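PDB 1WZ8: enoyl-CoA hydratase from Thermus thermophilus, which probably catalyses the reversible addition of water to the double bond of enoyl-CoA thioesters, as a hexameric member of the crotonase family. Local coordinates for residues Leu96-Leu101 against Ala152-Pro157; Ala15-Gly20 against Lys198-Ala203. One frame throughout, in Å; residues are numbered along the deposited sequence.

Contact 1 (Leu96-Leu101 against Ala152-Pro157)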
loop_
_atom_site.group_PDB
_atom_site.type_symbol
_atom_site.label_atom_id
_atom_site.label_comp_id
_atom_site.label_asym_id
_atom_site.label_seq_id
_atom_site.Cartn_x
_atom_site.Cartn_y
_atom_site.Cartn_z
ATOM N N LEU A 96 21.496 8.918 0.246
ATOM C CA LEU A 96 22.020 9.292 -1.061
ATOM C C LEU A 96 20.872 9.307 -2.064
ATOM O O LEU A 96 20.904 10.049 -3.040
ATOM C CB LEU A 96 23.091 8.295 -1.517
ATOM C CG LEU A 96 23.830 8.644 -2.816
ATOM C CD1 LEU A 96 24.598 9.951 -2.649
ATOM C CD2 LEU A 96 24.790 7.521 -3.171
ATOM N N VAL A 97 19.858 8.486 -1.807
ATOM C CA VAL A 97 18.691 8.403 -2.680
ATOM C C VAL A 97 17.541 9.285 -2.182
ATOM O O VAL A 97 16.939 10.038 -2.953
ATOM C CB VAL A 97 18.205 6.934 -2.803
ATOM C CG1 VAL A 97 16.901 6.866 -3.590
ATOM C CG2 VAL A 97 19.275 6.099 -3.492
ATOM N N LEU A 98 17.243 9.208 -0.891
ATOM C CA LEU A 98 16.155 10.001 -0.325
ATOM C C LEU A 98 16.488 11.482 -0.251
ATOM O O LEU A 98 15.598 12.329 -0.321
ATOM C CB LEU A 98 15.796 9.482 1.069
ATOM C CG LEU A 98 15.327 8.026 1.123
ATOM C CD1 LEU A 98 14.913 7.680 2.550
ATOM C CD2 LEU A 98 14.159 7.827 0.163
ATOM N N GLY A 99 17.775 11.795 -0.112
ATOM C CA GLY A 99 18.187 13.183 -0.038
ATOM C C GLY A 99 17.641 13.965 -1.214
ATOM O O GLY A 99 16.923 14.949 -1.036
ATOM N N PRO A 100 17.976 13.554 -2.443
ATOM C CA PRO A 100 17.490 14.246 -3.637
ATOM C C PRO A 100 15.961 14.180 -3.739
ATOM O O PRO A 100 15.308 15.168 -4.083
ATOM C CB PRO A 100 18.175 13.490 -4.771
ATOM C CG PRO A 100 19.446 13.009 -4.140
ATOM C CD PRO A 100 18.977 12.531 -2.798
ATOM N N LEU A 101 15.395 13.016 -3.427
ATOM C CA LEU A 101 13.947 12.836 -3.504
ATOM C C LEU A 101 13.181 13.755 -2.576
ATOM O O LEU A 101 12.118 14.261 -2.937
ATOM C CB LEU A 101 13.548 11.389 -3.192
ATOM C CG LEU A 101 13.802 10.292 -4.228
ATOM C CD1 LEU A 101 13.059 9.031 -3.791
ATOM C CD2 LEU A 101 13.311 10.730 -5.600
ATOM N N ALA A 152 18.253 0.484 -6.899
ATOM C CA ALA A 152 17.503 -0.271 -7.890
ATOM C C ALA A 152 16.103 -0.714 -7.510
ATOM O O ALA A 152 15.169 -0.551 -8.288
ATOM C CB ALA A 152 18.313 -1.476 -8.342
ATOM N N VAL A 153 15.944 -1.282 -6.324
ATOM C CA VAL A 153 14.629 -1.749 -5.940
ATOM C C VAL A 153 13.649 -0.608 -5.684
ATOM O O VAL A 153 12.442 -0.805 -5.768
ATOM C CB VAL A 153 14.723 -2.702 -4.736
ATOM C CG1 VAL A 153 13.337 -3.153 -4.295
ATOM C CG2 VAL A 153 15.554 -3.919 -5.139
ATOM N N LEU A 154 14.156 0.589 -5.397
ATOM C CA LEU A 154 13.258 1.724 -5.179
ATOM C C LEU A 154 12.874 2.395 -6.498
ATOM O O LEU A 154 11.703 2.719 -6.740
ATOM C CB LEU A 154 13.917 2.787 -4.289
ATOM C CG LEU A 154 13.037 4.020 -4.026
ATOM C CD1 LEU A 154 11.911 3.625 -3.085
ATOM C CD2 LEU A 154 13.854 5.152 -3.419
ATOM N N LEU A 155 13.870 2.581 -7.357
ATOM C CA LEU A 155 13.679 3.294 -8.609
ATOM C C LEU A 155 13.366 2.560 -9.913
ATOM O O LEU A 155 12.460 2.971 -10.638
ATOM C CB LEU A 155 14.901 4.198 -8.839
ATOM C CG LEU A 155 15.373 5.046 -7.642
ATOM C CD1 LEU A 155 16.630 5.828 -8.015
ATOM C CD2 LEU A 155 14.265 5.993 -7.208
ATOM N N TRP A 156 14.087 1.483 -10.222
ATOM C CA TRP A 156 13.882 0.795 -11.502
ATOM C C TRP A 156 12.490 0.316 -11.929
ATOM O O TRP A 156 12.088 0.543 -13.071
ATOM C CB TRP A 156 14.867 -0.374 -11.642
ATOM C CG TRP A 156 16.275 0.064 -11.933
ATOM C CD1 TRP A 156 17.055 0.884 -11.164
ATOM C CD2 TRP A 156 17.077 -0.313 -13.060
ATOM N NE1 TRP A 156 18.293 1.037 -11.745
ATOM C CE2 TRP A 156 18.333 0.314 -12.907
ATOM C CE3 TRP A 156 16.856 -1.120 -14.183
ATOM C CZ2 TRP A 156 19.368 0.158 -13.839
ATOM C CZ3 TRP A 156 17.886 -1.273 -15.111
ATOM C CH2 TRP A 156 19.125 -0.635 -14.929
ATOM N N PRO A 157 11.738 -0.348 -11.041
ATOM C CA PRO A 157 10.414 -0.798 -11.487
ATOM C C PRO A 157 9.527 0.298 -12.068
ATOM O O PRO A 157 8.847 0.080 -13.077
ATOM C CB PRO A 157 9.817 -1.420 -10.226
ATOM C CG PRO A 157 11.036 -1.973 -9.532
ATOM C CD PRO A 157 12.019 -0.824 -9.674
#
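Val97 meets Leu154 through one methyl from each side chain, Val97 CG1 lying 3.5 Å from Leu154 CD2 as the two groups slide past each other in opposite directions. With CG1 anti to the backbone N (chi1 174°), the valine carries this methyl toward the other helix, and the longer Leu154 spans the rest of the gap. Leu98 adds a marginal touch: its CB does not head for the other segment, but CD2 comes back to 4.5 Å from the same Leu154 CD2. At Pro100, whose nitrogen carries no hydrogen, helix 83-102 is kinked, and the bond from Leu101 N to Val97 O is weak, 3.4 Å. One turn after Val97, Leu101 points at the partner again and meets it tip to tip, with Leu101 CD1 4.0 Å from Leu154 CD2. Leu154 CD2 is thus shared by three residues of the longer helix. Around these methyls Leu229 touches both Leu98 and Leu154, while Phe232 also packs on Leu154, so helix 229-241 borders the contact. Next door, Val153 O accepts a hydrogen bond from Trp224 NE1 of the second subunit, placing the short helix 152-155 beside a subunit interface of the hexamer. Between the segments the contact is wholly aliphatic and buried, which implies that it relies on methyl packing and the exclusion of water rather than on directional bonds.

Contact 2 (Ala15-Gly20 against Lys198-Ala203); sequences AWPRPG and KALEVA
Arg18 and Leu200 cross at about a right angle, the leucine resting one methyl on the flat end of the arginine. Leu200 CD2 sits over one face of the guanidinium, offset toward its rim, and comes within 3.6 Å of Arg18 NH1. With CG anti to the carbonyl carbon (chi1 -70°), the arginine brings its aliphatic part in as well, Arg18 CG lying 3.8 Å from Leu200 CD1; the bend at chi2 (-69°) then turns the rest of the chain so that the guanidinium lies against CD2. The first methyl, CD1, also meets the ring of Pro17, with Pro17 CG 3.8 Å from Leu200 CD1, the proline and leucine lying aslant to each other. One branch of the buried Leu200 therefore serves the hydrocarbon parts and the other the guanidinium, a division that a forked side chain makes easy. The contact ties the corner at Pro17, on strand 12-18 of the mixed sheet of the crotonase fold, to helix 195-207, whose Ala199 and Val202 pack on strands of that sheet. The guanidinium is steadied from its own side by a hydrogen bond from Arg18 NH1 to Pro17 O, 2.8 Å long with an angle of 155° at the hydrogen. Pro17 O lies almost in the guanidinium plane, whereas the nitrogen stands above the carbonyl plane. Arg18 NE also has a weak, long ion pair with Glu204 OE2.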
loop_
_atom_site.group_PDB
_atom_site.type_symbol
_atom_site.label_atom_id
_atom_site.label_comp_id
_atom_site.label_asym_id
_atom_site.label_seq_id
_atom_site.Cartn_x
_atom_site.Cartn_y
_atom_site.Cartn_z
ATOM N N ALA A 15 28.678 26.307 -7.203
ATOM C CA ALA A 15 28.687 27.467 -8.081
ATOM C C ALA A 15 27.291 27.765 -8.612
ATOM O O ALA A 15 26.396 26.926 -8.525
ATOM C CB ALA A 15 29.647 27.229 -9.243
ATOM N N TRP A 16 27.115 28.970 -9.145
ATOM C CA TRP A 16 25.838 29.391 -9.714
ATOM C C TRP A 16 26.041 29.666 -11.207
ATOM O O TRP A 16 26.140 30.823 -11.626
ATOM C CB TRP A 16 25.328 30.676 -9.043
ATOM C CG TRP A 16 25.069 30.585 -7.561
ATOM C CD1 TRP A 16 25.922 30.936 -6.552
ATOM C CD2 TRP A 16 23.859 30.149 -6.928
ATOM N NE1 TRP A 16 25.316 30.754 -5.331
ATOM C CE2 TRP A 16 24.049 30.269 -5.533
ATOM C CE3 TRP A 16 22.631 29.670 -7.406
ATOM C CZ2 TRP A 16 23.054 29.927 -4.608
ATOM C CZ3 TRP A 16 21.641 29.331 -6.483
ATOM C CH2 TRP A 16 21.861 29.462 -5.101
ATOM N N PRO A 17 26.108 28.608 -12.034
ATOM C CA PRO A 17 26.304 28.791 -13.475
ATOM C C PRO A 17 25.214 29.626 -14.144
ATOM O O PRO A 17 25.462 30.295 -15.147
ATOM C CB PRO A 17 26.356 27.356 -14.001
ATOM C CG PRO A 17 25.467 26.619 -13.049
ATOM C CD PRO A 17 25.898 27.186 -11.711
ATOM N N ARG A 18 24.008 29.572 -13.587
ATOM C CA ARG A 18 22.868 30.329 -14.098
ATOM C C ARG A 18 22.043 30.784 -12.904
ATOM O O ARG A 18 22.095 30.170 -11.839
ATOM C CB ARG A 18 21.999 29.462 -15.021
ATOM C CG ARG A 18 22.643 29.106 -16.355
ATOM C CD ARG A 18 22.788 30.324 -17.258
ATOM N NE ARG A 18 23.290 29.962 -18.581
ATOM C CZ ARG A 18 24.542 29.597 -18.836
ATOM N NH1 ARG A 18 25.435 29.544 -17.857
ATOM N NH2 ARG A 18 24.899 29.273 -20.072
ATOM N N PRO A 19 21.268 31.866 -13.066
ATOM C CA PRO A 19 20.439 32.380 -11.971
ATOM C C PRO A 19 19.553 31.309 -11.336
ATOM O O PRO A 19 18.765 30.661 -12.023
ATOM C CB PRO A 19 19.611 33.472 -12.650
ATOM C CG PRO A 19 20.531 33.968 -13.722
ATOM C CD PRO A 19 21.103 32.687 -14.279
ATOM N N GLY A 20 19.697 31.125 -10.026
ATOM C CA GLY A 20 18.883 30.153 -9.317
ATOM C C GLY A 20 19.324 28.707 -9.438
ATOM O O GLY A 20 18.742 27.828 -8.807
ATOM N N LYS A 198 23.182 20.506 -22.197
ATOM C CA LYS A 198 21.744 20.244 -22.159
ATOM C C LYS A 198 21.246 20.174 -20.719
ATOM O O LYS A 198 20.163 20.662 -20.406
ATOM C CB LYS A 198 21.423 18.928 -22.876
ATOM C CG LYS A 198 19.938 18.568 -22.916
ATOM C CD LYS A 198 19.132 19.577 -23.739
ATOM C CE LYS A 198 17.664 19.182 -23.834
ATOM N NZ LYS A 198 16.873 20.133 -24.674
ATOM N N ALA A 199 22.032 19.560 -19.843
ATOM C CA ALA A 199 21.631 19.456 -18.445
ATOM C C ALA A 199 21.482 20.850 -17.839
ATOM O O ALA A 199 20.538 21.122 -17.098
ATOM C CB ALA A 199 22.655 18.643 -17.661
ATOM N N LEU A 200 22.418 21.737 -18.158
ATOM C CA LEU A 200 22.367 23.102 -17.643
ATOM C C LEU A 200 21.132 23.817 -18.191
ATOM O O LEU A 200 20.457 24.556 -17.472
ATOM C CB LEU A 200 23.642 23.862 -18.037
ATOM C CG LEU A 200 23.711 25.320 -17.573
ATOM C CD1 LEU A 200 23.551 25.385 -16.058
ATOM C CD2 LEU A 200 25.030 25.938 -18.014
ATOM N N GLU A 201 20.833 23.589 -19.466
ATOM C CA GLU A 201 19.668 24.200 -20.100
ATOM C C GLU A 201 18.392 23.763 -19.372
ATOM O O GLU A 201 17.478 24.567 -19.125
ATOM C CB GLU A 201 19.598 23.772 -21.567
ATOM C CG GLU A 201 18.409 24.342 -22.330
ATOM C CD GLU A 201 18.228 23.689 -23.688
ATOM O OE1 GLU A 201 19.186 23.699 -24.493
ATOM O OE2 GLU A 201 17.126 23.162 -23.949
ATOM N N VAL A 202 18.331 22.478 -19.039
ATOM C CA VAL A 202 17.183 21.928 -18.330
ATOM C C VAL A 202 17.085 22.574 -16.951
ATOM O O VAL A 202 16.015 23.019 -16.531
ATOM C CB VAL A 202 17.316 20.391 -18.173
ATOM C CG1 VAL A 202 16.188 19.853 -17.304
ATOM C CG2 VAL A 202 17.277 19.726 -19.546
ATOM N N ALA A 203 18.212 22.631 -16.250
ATOM C CA ALA A 203 18.237 23.220 -14.916
ATOM C C ALA A 203 17.803 24.679 -14.959
ATOM O O ALA A 203 17.027 25.128 -14.116
ATOM C CB ALA A 203 19.634 23.109 -14.318
#

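Contact 1 belongs to the interior and contact 2 to the periphery: their centres lie about 8 and 19 Å from the centre of the chain, and about 23 Å from each other, with no touch between them. They hold different elements. Contact 1 joins two helices, 83-102 and 152-155, whereas contact 2 joins strand 12-18, outermost in its sheet within the chain, and the helix 195-207. A leucine is the hub in both, yet its partners follow the setting. In the core, Leu154 meets only aliphatic groups across the contact; nearer the surface, Leu200 meets a proline and an arginine whose charged end can face water while its hydrocarbon stem packs.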